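Carboxypeptidase 1 (PDB 5GIV) probably releases amino acids one at a time from the C-termini of peptides, as a zinc-dependent carboxypeptidase of the M32 family. Local coordinates at residues 99-111 / 137-151. Sequence-based numbering, arbitrary orientation.
Sequences RIPAEFVREFSGH and KTLDLSLQAASYFPE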
ATOM      1  N   ARG A  99       6.839  24.128  19.942  1.00 29.27           N
ATOM      2  CA  ARG A  99       6.092  24.838  20.972  1.00 29.33           C
ATOM      3  C   ARG A  99       5.371  23.858  21.887  1.00 29.39           C
ATOM      4  O   ARG A  99       5.252  24.093  23.094  1.00 29.50           O
ATOM      5  CB  ARG A  99       5.090  25.794  20.327  1.00 29.24           C
ATOM      6  CG  ARG A  99       4.367  26.693  21.319  1.00 29.30           C
ATOM      7  CD  ARG A  99       5.236  27.896  21.686  1.00 29.36           C
ATOM      8  NE  ARG A  99       5.397  28.785  20.535  1.00 29.29           N
ATOM      9  CZ  ARG A  99       4.555  29.767  20.219  1.00 29.26           C
ATOM     10  NH1 ARG A  99       3.486  30.007  20.967  1.00 29.31           N
ATOM     11  NH2 ARG A  99       4.778  30.511  19.147  1.00 29.22           N
ATOM     12  N   ILE A 100       4.852  22.772  21.327  1.00 34.31           N
ATOM     13  CA  ILE A 100       4.047  21.813  22.075  1.00 34.34           C
ATOM     14  C   ILE A 100       4.973  20.707  22.572  1.00 34.42           C
ATOM     15  O   ILE A 100       5.647  20.067  21.747  1.00 34.37           O
ATOM     16  CB  ILE A 100       2.908  21.242  21.222  1.00 34.24           C
ATOM     17  CG1 ILE A 100       2.083  22.386  20.626  1.00 34.19           C
ATOM     18  CG2 ILE A 100       2.036  20.295  22.051  1.00 34.28           C
ATOM     19  CD1 ILE A 100       0.996  21.927  19.685  1.00 34.10           C
ATOM     20  N   PRO A 101       5.033  20.455  23.876  1.00 25.46           N
ATOM     21  CA  PRO A 101       5.922  19.408  24.396  1.00 25.57           C
ATOM     22  C   PRO A 101       5.623  18.049  23.781  1.00 25.54           C
ATOM     23  O   PRO A 101       4.462  17.688  23.565  1.00 25.46           O
ATOM     24  CB  PRO A 101       5.630  19.413  25.903  1.00 25.69           C
ATOM     25  CG  PRO A 101       5.053  20.753  26.186  1.00 25.68           C
ATOM     26  CD  PRO A 101       4.302  21.152  24.949  1.00 25.52           C
ATOM     27  N   ALA A 102       6.690  17.288  23.509  1.00 37.60           N
ATOM     28  CA  ALA A 102       6.534  15.957  22.927  1.00 37.57           C
ATOM     29  C   ALA A 102       5.667  15.060  23.806  1.00 37.64           C
ATOM     30  O   ALA A 102       4.890  14.242  23.297  1.00 37.57           O
ATOM     31  CB  ALA A 102       7.900  15.314  22.697  1.00 37.63           C
ATOM     32  N   GLU A 103       5.785  15.192  25.128  1.00 55.19           N
ATOM     33  CA  GLU A 103       4.915  14.431  26.019  1.00 55.26           C
ATOM     34  C   GLU A 103       3.450  14.671  25.680  1.00 55.12           C
ATOM     35  O   GLU A 103       2.662  13.730  25.543  1.00 55.08           O
ATOM     36  CB  GLU A 103       5.191  14.811  27.473  1.00 55.45           C
ATOM     37  CG  GLU A 103       5.714  13.670  28.312  1.00 55.64           C
ATOM     38  CD  GLU A 103       4.960  12.374  28.065  1.00 55.62           C
ATOM     39  OE1 GLU A 103       5.424  11.560  27.229  1.00 55.59           O
ATOM     40  OE2 GLU A 103       3.894  12.176  28.695  1.00 55.64           O
ATOM     41  N   PHE A 104       3.076  15.942  25.542  1.00 25.19           N
ATOM     42  CA  PHE A 104       1.690  16.297  25.257  1.00 25.06           C
ATOM     43  C   PHE A 104       1.258  15.794  23.885  1.00 24.93           C
ATOM     44  O   PHE A 104       0.103  15.406  23.697  1.00 24.88           O
ATOM     45  CB  PHE A 104       1.506  17.808  25.353  1.00 25.03           C
ATOM     46  CG  PHE A 104       0.095  18.250  25.159  1.00 24.94           C
ATOM     47  CD1 PHE A 104      -0.773  18.308  26.238  1.00 25.00           C
ATOM     48  CD2 PHE A 104      -0.370  18.602  23.909  1.00 24.81           C
ATOM     49  CE1 PHE A 104      -2.073  18.715  26.076  1.00 24.94           C
ATOM     50  CE2 PHE A 104      -1.672  19.005  23.739  1.00 24.76           C
ATOM     51  CZ  PHE A 104      -2.525  19.062  24.823  1.00 24.82           C
ATOM     52  N   VAL A 105       2.158  15.828  22.903  1.00 24.91           N
ATOM     53  CA  VAL A 105       1.816  15.319  21.578  1.00 24.81           C
ATOM     54  C   VAL A 105       1.388  13.862  21.672  1.00 24.83           C
ATOM     55  O   VAL A 105       0.374  13.455  21.097  1.00 24.76           O
ATOM     56  CB  VAL A 105       3.007  15.486  20.617  1.00 24.77           C
ATOM     57  CG1 VAL A 105       2.686  14.872  19.249  1.00 24.66           C
ATOM     58  CG2 VAL A 105       3.403  16.949  20.505  1.00 24.74           C
ATOM     59  N   ARG A 106       2.149  13.062  22.425  1.00 44.29           N
ATOM     60  CA  ARG A 106       1.854  11.637  22.552  1.00 44.33           C
ATOM     61  C   ARG A 106       0.575  11.390  23.340  1.00 44.35           C
ATOM     62  O   ARG A 106      -0.227  10.523  22.973  1.00 44.31           O
ATOM     63  CB  ARG A 106       3.040  10.917  23.197  1.00 44.48           C
ATOM     64  CG  ARG A 106       4.235  10.729  22.258  1.00 44.49           C
ATOM     65  CD  ARG A 106       5.309   9.865  22.899  1.00 44.65           C
ATOM     66  NE  ARG A 106       5.887  10.532  24.063  1.00 44.79           N
ATOM     67  CZ  ARG A 106       6.959  11.317  24.017  1.00 44.83           C
ATOM     68  NH1 ARG A 106       7.586  11.525  22.863  1.00 44.77           N
ATOM     69  NH2 ARG A 106       7.406  11.889  25.129  1.00 44.96           N
ATOM     70  N   GLU A 107       0.367  12.129  24.430  1.00 44.55           N
ATOM     71  CA  GLU A 107      -0.843  11.933  25.222  1.00 44.57           C
ATOM     72  C   GLU A 107      -2.088  12.230  24.393  1.00 44.44           C
ATOM     73  O   GLU A 107      -3.036  11.439  24.367  1.00 44.43           O
ATOM     74  CB  GLU A 107      -0.800  12.803  26.483  1.00 44.67           C
ATOM     75  CG  GLU A 107      -1.999  12.590  27.399  1.00 44.72           C
ATOM     76  CD  GLU A 107      -2.169  13.685  28.442  1.00 44.80           C
ATOM     77  OE1 GLU A 107      -1.458  14.710  28.364  1.00 44.83           O
ATOM     78  OE2 GLU A 107      -3.014  13.509  29.352  1.00 44.85           O
ATOM     79  N   PHE A 108      -2.104  13.377  23.712  1.00 34.26           N
ATOM     80  CA  PHE A 108      -3.241  13.737  22.871  1.00 34.15           C
ATOM     81  C   PHE A 108      -3.438  12.713  21.754  1.00 34.09           C
ATOM     82  O   PHE A 108      -4.563  12.277  21.482  1.00 34.05           O
ATOM     83  CB  PHE A 108      -3.025  15.144  22.297  1.00 34.10           C
ATOM     84  CG  PHE A 108      -4.298  15.876  21.965  1.00 34.04           C
ATOM     85  CD1 PHE A 108      -5.501  15.207  21.865  1.00 34.01           C
ATOM     86  CD2 PHE A 108      -4.288  17.245  21.767  1.00 34.01           C
ATOM     87  CE1 PHE A 108      -6.665  15.889  21.566  1.00 33.96           C
ATOM     88  CE2 PHE A 108      -5.452  17.930  21.465  1.00 33.98           C
ATOM     89  CZ  PHE A 108      -6.639  17.248  21.366  1.00 33.95           C
ATOM     90  N   SER A 109      -2.345  12.318  21.098  1.00 35.16           N
ATOM     91  CA  SER A 109      -2.430  11.334  20.024  1.00 35.12           C
ATOM     92  C   SER A 109      -2.960   9.995  20.526  1.00 35.17           C
ATOM     93  O   SER A 109      -3.792   9.362  19.864  1.00 35.14           O
ATOM     94  CB  SER A 109      -1.054  11.158  19.383  1.00 35.13           C
ATOM     95  OG  SER A 109      -1.015   9.980  18.601  1.00 35.13           O
ATOM     96  N   GLY A 110      -2.505   9.552  21.702  1.00 39.26           N
ATOM     97  CA  GLY A 110      -2.991   8.290  22.235  1.00 39.30           C
ATOM     98  C   GLY A 110      -4.448   8.358  22.651  1.00 39.28           C
ATOM     99  O   GLY A 110      -5.204   7.401  22.460  1.00 39.29           O
ATOM    100  N   HIS A 111      -4.869   9.496  23.202  1.00 26.83           N
ATOM    101  CA  HIS A 111      -6.255   9.631  23.632  1.00 26.80           C
ATOM    102  C   HIS A 111      -7.202   9.619  22.440  1.00 26.72           C
ATOM    103  O   HIS A 111      -8.189   8.874  22.432  1.00 26.68           O
ATOM    104  CB  HIS A 111      -6.445  10.911  24.442  1.00 26.80           C
ATOM    105  CG  HIS A 111      -7.880  11.260  24.675  1.00 26.76           C
ATOM    106  ND1 HIS A 111      -8.650  10.644  25.637  1.00 26.79           N
ATOM    107  CD2 HIS A 111      -8.690  12.156  24.064  1.00 26.68           C
ATOM    108  CE1 HIS A 111      -9.871  11.147  25.612  1.00 26.73           C
ATOM    109  NE2 HIS A 111      -9.923  12.066  24.665  1.00 26.67           N
ATOM    110  N   LYS A 137     -12.390  14.706  28.011  1.00 32.94           N
ATOM    111  CA  LYS A 137     -10.935  14.742  28.000  1.00 33.00           C
ATOM    112  C   LYS A 137     -10.422  15.424  26.739  1.00 32.96           C
ATOM    113  O   LYS A 137      -9.431  16.164  26.786  1.00 33.01           O
ATOM    114  CB  LYS A 137     -10.361  13.330  28.121  1.00 33.04           C
ATOM    115  CG  LYS A 137      -8.853  13.318  28.344  1.00 33.13           C
ATOM    116  CD  LYS A 137      -8.292  11.919  28.570  1.00 33.20           C
ATOM    117  CE  LYS A 137      -6.789  11.984  28.864  1.00 33.30           C
ATOM    118  NZ  LYS A 137      -6.196  10.654  29.176  1.00 33.38           N
ATOM    119  N   THR A 138     -11.072  15.172  25.597  1.00 26.50           N
ATOM    120  CA  THR A 138     -10.666  15.838  24.364  1.00 26.44           C
ATOM    121  C   THR A 138     -10.842  17.348  24.467  1.00 26.45           C
ATOM    122  O   THR A 138      -9.973  18.107  24.028  1.00 26.47           O
ATOM    123  CB  THR A 138     -11.441  15.288  23.164  1.00 26.35           C
ATOM    124  OG1 THR A 138     -11.037  13.941  22.911  1.00 26.33           O
ATOM    125  CG2 THR A 138     -11.143  16.119  21.924  1.00 26.32           C
ATOM    126  N   LEU A 139     -11.946  17.805  25.062  1.00 21.52           N
ATOM    127  CA  LEU A 139     -12.143  19.245  25.207  1.00 21.57           C
ATOM    128  C   LEU A 139     -11.073  19.864  26.092  1.00 21.67           C
ATOM    129  O   LEU A 139     -10.540  20.933  25.776  1.00 21.69           O
ATOM    130  CB  LEU A 139     -13.526  19.543  25.772  1.00 21.58           C
ATOM    131  CG  LEU A 139     -13.755  21.040  25.992  1.00 21.63           C
ATOM    132  CD1 LEU A 139     -13.708  21.792  24.669  1.00 21.61           C
ATOM    133  CD2 LEU A 139     -15.075  21.292  26.701  1.00 21.67           C
ATOM    134  N   ASP A 140     -10.731  19.197  27.196  1.00 34.27           N
ATOM    135  CA  ASP A 140      -9.698  19.707  28.091  1.00 34.37           C
ATOM    136  C   ASP A 140      -8.348  19.748  27.389  1.00 34.33           C
ATOM    137  O   ASP A 140      -7.626  20.747  27.467  1.00 34.38           O
ATOM    138  CB  ASP A 140      -9.650  18.854  29.361  1.00 34.47           C
ATOM    139  CG  ASP A 140      -8.442  19.157  30.236  1.00 34.60           C
ATOM    140  OD1 ASP A 140      -8.401  20.246  30.856  1.00 34.69           O
ATOM    141  OD2 ASP A 140      -7.541  18.288  30.325  1.00 34.64           O
ATOM    142  N   LEU A 141      -7.992  18.672  26.685  1.00 31.80           N
ATOM    143  CA  LEU A 141      -6.744  18.664  25.927  1.00 31.77           C
ATOM    144  C   LEU A 141      -6.757  19.684  24.783  1.00 31.69           C
ATOM    145  O   LEU A 141      -5.708  20.244  24.447  1.00 31.70           O
ATOM    146  CB  LEU A 141      -6.472  17.264  25.380  1.00 31.72           C
ATOM    147  CG  LEU A 141      -6.215  16.169  26.416  1.00 31.79           C
ATOM    148  CD1 LEU A 141      -6.125  14.795  25.751  1.00 31.75           C
ATOM    149  CD2 LEU A 141      -4.946  16.473  27.218  1.00 31.89           C
ATOM    150  N   SER A 142      -7.910  19.919  24.150  1.00 24.96           N
ATOM    151  CA  SER A 142      -7.961  20.938  23.101  1.00 24.93           C
ATOM    152  C   SER A 142      -7.651  22.319  23.665  1.00 25.01           C
ATOM    153  O   SER A 142      -6.885  23.087  23.070  1.00 25.01           O
ATOM    154  CB  SER A 142      -9.332  20.947  22.413  1.00 24.88           C
ATOM    155  OG  SER A 142      -9.579  19.722  21.746  1.00 24.82           O
ATOM    156  N   LEU A 143      -8.220  22.645  24.825  1.00 23.14           N
ATOM    157  CA  LEU A 143      -7.917  23.926  25.450  1.00 23.21           C
ATOM    158  C   LEU A 143      -6.454  23.999  25.869  1.00 23.24           C
ATOM    159  O   LEU A 143      -5.802  25.043  25.708  1.00 23.25           O
ATOM    160  CB  LEU A 143      -8.834  24.135  26.648  1.00 23.27           C
ATOM    161  CG  LEU A 143     -10.286  24.402  26.286  1.00 23.25           C
ATOM    162  CD1 LEU A 143     -11.135  24.309  27.532  1.00 23.31           C
ATOM    163  CD2 LEU A 143     -10.434  25.777  25.613  1.00 23.24           C
ATOM    164  N   GLN A 144      -5.919  22.895  26.388  1.00 33.35           N
ATOM    165  CA  GLN A 144      -4.519  22.871  26.784  1.00 33.42           C
ATOM    166  C   GLN A 144      -3.596  23.062  25.586  1.00 33.35           C
ATOM    167  O   GLN A 144      -2.626  23.829  25.654  1.00 33.38           O
ATOM    168  CB  GLN A 144      -4.201  21.556  27.491  1.00 33.48           C
ATOM    169  CG  GLN A 144      -2.793  21.503  28.020  1.00 33.59           C
ATOM    170  CD  GLN A 144      -2.565  20.330  28.935  1.00 33.70           C
ATOM    171  OE1 GLN A 144      -3.520  19.719  29.438  1.00 33.72           O
ATOM    172  NE2 GLN A 144      -1.294  20.026  29.194  1.00 33.78           N
ATOM    173  N   ALA A 145      -3.884  22.377  24.477  1.00 26.93           N
ATOM    174  CA  ALA A 145      -3.050  22.538  23.292  1.00 26.85           C
ATOM    175  C   ALA A 145      -3.045  23.988  22.833  1.00 26.85           C
ATOM    176  O   ALA A 145      -1.989  24.542  22.511  1.00 26.86           O
ATOM    177  CB  ALA A 145      -3.538  21.621  22.172  1.00 26.76           C
ATOM    178  N   ALA A 146      -4.211  24.626  22.819  1.00 28.13           N
ATOM    179  CA  ALA A 146      -4.271  26.016  22.397  1.00 28.15           C
ATOM    180  C   ALA A 146      -3.519  26.925  23.356  1.00 28.25           C
ATOM    181  O   ALA A 146      -2.990  27.960  22.935  1.00 28.27           O
ATOM    182  CB  ALA A 146      -5.728  26.461  22.271  1.00 28.15           C
ATOM    183  N   SER A 147      -3.442  26.556  24.637  1.00 32.97           N
ATOM    184  CA  SER A 147      -2.773  27.418  25.606  1.00 33.07           C
ATOM    185  C   SER A 147      -1.272  27.505  25.366  1.00 33.06           C
ATOM    186  O   SER A 147      -0.638  28.442  25.856  1.00 33.14           O
ATOM    187  CB  SER A 147      -3.056  26.944  27.035  1.00 33.16           C
ATOM    188  OG  SER A 147      -2.403  25.723  27.315  1.00 33.17           O
ATOM    189  N   TYR A 148      -0.686  26.560  24.625  1.00 34.10           N
ATOM    190  CA  TYR A 148       0.715  26.691  24.246  1.00 34.10           C
ATOM    191  C   TYR A 148       0.944  27.790  23.220  1.00 34.05           C
ATOM    192  O   TYR A 148       2.102  28.069  22.890  1.00 34.05           O
ATOM    193  CB  TYR A 148       1.258  25.374  23.690  1.00 34.06           C
ATOM    194  CG  TYR A 148       1.369  24.281  24.715  1.00 34.15           C
ATOM    195  CD1 TYR A 148       2.300  24.358  25.745  1.00 34.27           C
ATOM    196  CD2 TYR A 148       0.548  23.162  24.655  1.00 34.11           C
ATOM    197  CE1 TYR A 148       2.400  23.354  26.691  1.00 34.37           C
ATOM    198  CE2 TYR A 148       0.643  22.153  25.591  1.00 34.19           C
ATOM    199  CZ  TYR A 148       1.567  22.254  26.604  1.00 34.32           C
ATOM    200  OH  TYR A 148       1.660  21.248  27.533  1.00 34.42           O
ATOM    201  N   PHE A 149      -0.119  28.406  22.707  1.00 20.69           N
ATOM    202  CA  PHE A 149      -0.025  29.487  21.724  1.00 20.65           C
ATOM    203  C   PHE A 149      -0.803  30.689  22.242  1.00 20.74           C
ATOM    204  O   PHE A 149      -1.873  31.035  21.721  1.00 20.72           O
ATOM    205  CB  PHE A 149      -0.525  29.014  20.357  1.00 20.53           C
ATOM    206  CG  PHE A 149       0.307  27.902  19.780  1.00 20.46           C
ATOM    207  CD1 PHE A 149       0.111  26.587  20.185  1.00 20.45           C
ATOM    208  CD2 PHE A 149       1.302  28.172  18.853  1.00 20.41           C
ATOM    209  CE1 PHE A 149       0.889  25.561  19.674  1.00 20.40           C
ATOM    210  CE2 PHE A 149       2.079  27.151  18.329  1.00 20.36           C
ATOM    211  CZ  PHE A 149       1.871  25.845  18.740  1.00 20.36           C
ATOM    212  N   PRO A 150      -0.288  31.347  23.287  1.00 31.93           N
ATOM    213  CA  PRO A 150      -1.006  32.488  23.874  1.00 32.01           C
ATOM    214  C   PRO A 150      -1.167  33.667  22.935  1.00 32.00           C
ATOM    215  O   PRO A 150      -1.980  34.552  23.232  1.00 32.07           O
ATOM    216  CB  PRO A 150      -0.141  32.861  25.081  1.00 32.11           C
ATOM    217  CG  PRO A 150       1.220  32.376  24.719  1.00 32.06           C
ATOM    218  CD  PRO A 150       1.018  31.123  23.932  1.00 31.97           C
ATOM    219  N   GLU A 151      -0.444  33.720  21.813  1.00 29.91           N
ATOM    220  CA  GLU A 151      -0.700  34.798  20.860  1.00 29.92           C
ATOM    221  C   GLU A 151      -2.129  34.793  20.343  1.00 29.92           C
ATOM    222  O   GLU A 151      -2.555  35.788  19.753  1.00 29.98           O
ATOM    223  CB  GLU A 151       0.287  34.729  19.695  1.00 29.84           C
ATOM    224  CG  GLU A 151       0.397  33.363  19.067  1.00 29.75           C
ATOM    225  CD  GLU A 151       1.398  32.510  19.810  1.00 29.76           C
ATOM    226  OE1 GLU A 151       2.356  32.001  19.189  1.00 29.71           O
ATOM    227  OE2 GLU A 151       1.228  32.376  21.040  1.00 29.84           O
TER
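Helix 102-111 runs nearly antiparallel to helix 137-147, the short axes 152° apart and 10.8 Å distant at closest approach, with Phe108 facing Leu141, and Ile100 beside Tyr148 in the turns just beyond the helix ends. Knobs enter holes from both helices: Phe108 sits among Thr138, Leu141, Ser142 and Ala145, its ring face centred over Leu141 CB, while Leu141 fills the hollow formed by Phe104, Glu107, Phe108 and His111. With CG anti to the backbone N (chi1 -176°), Phe104 reaches across the groove; its CZ edge meets Leu141 O at 3.4 Å, and one face receives the edge of Tyr148 in a T-shaped pair, centroids 5.4 Å apart. Pro101 CD in turn covers a face of the Tyr148 ring, a CH-pi contact 3.6 Å from the centroid. At the far end His111 NE2 and Thr138 OG1 share a hydrogen bond of 2.8 Å in the imidazole plane, and the extended Lys137 lays CG over the ring's face. At the end of helix 81-99, just ahead of the pair, Arg99 bends at chi2 and chi3, passing CG over the face of Phe149; NH1 and NH2 both grip Glu151 OE1, at 2.9 and 2.8 Å, in a salt bridge with nearly coplanar groups. NH1 also donates to Tyr148 O (3.1 Å), while Glu95 pairs with NE. A leucine in place of Arg99 would probably leave the Glu151 carboxylate without its cationic mate and Tyr148 O without this donor. The whole is an antiparallel helix pair with knobs-into-holes packing, part of the largely helical M32 fold and remote from the zinc site.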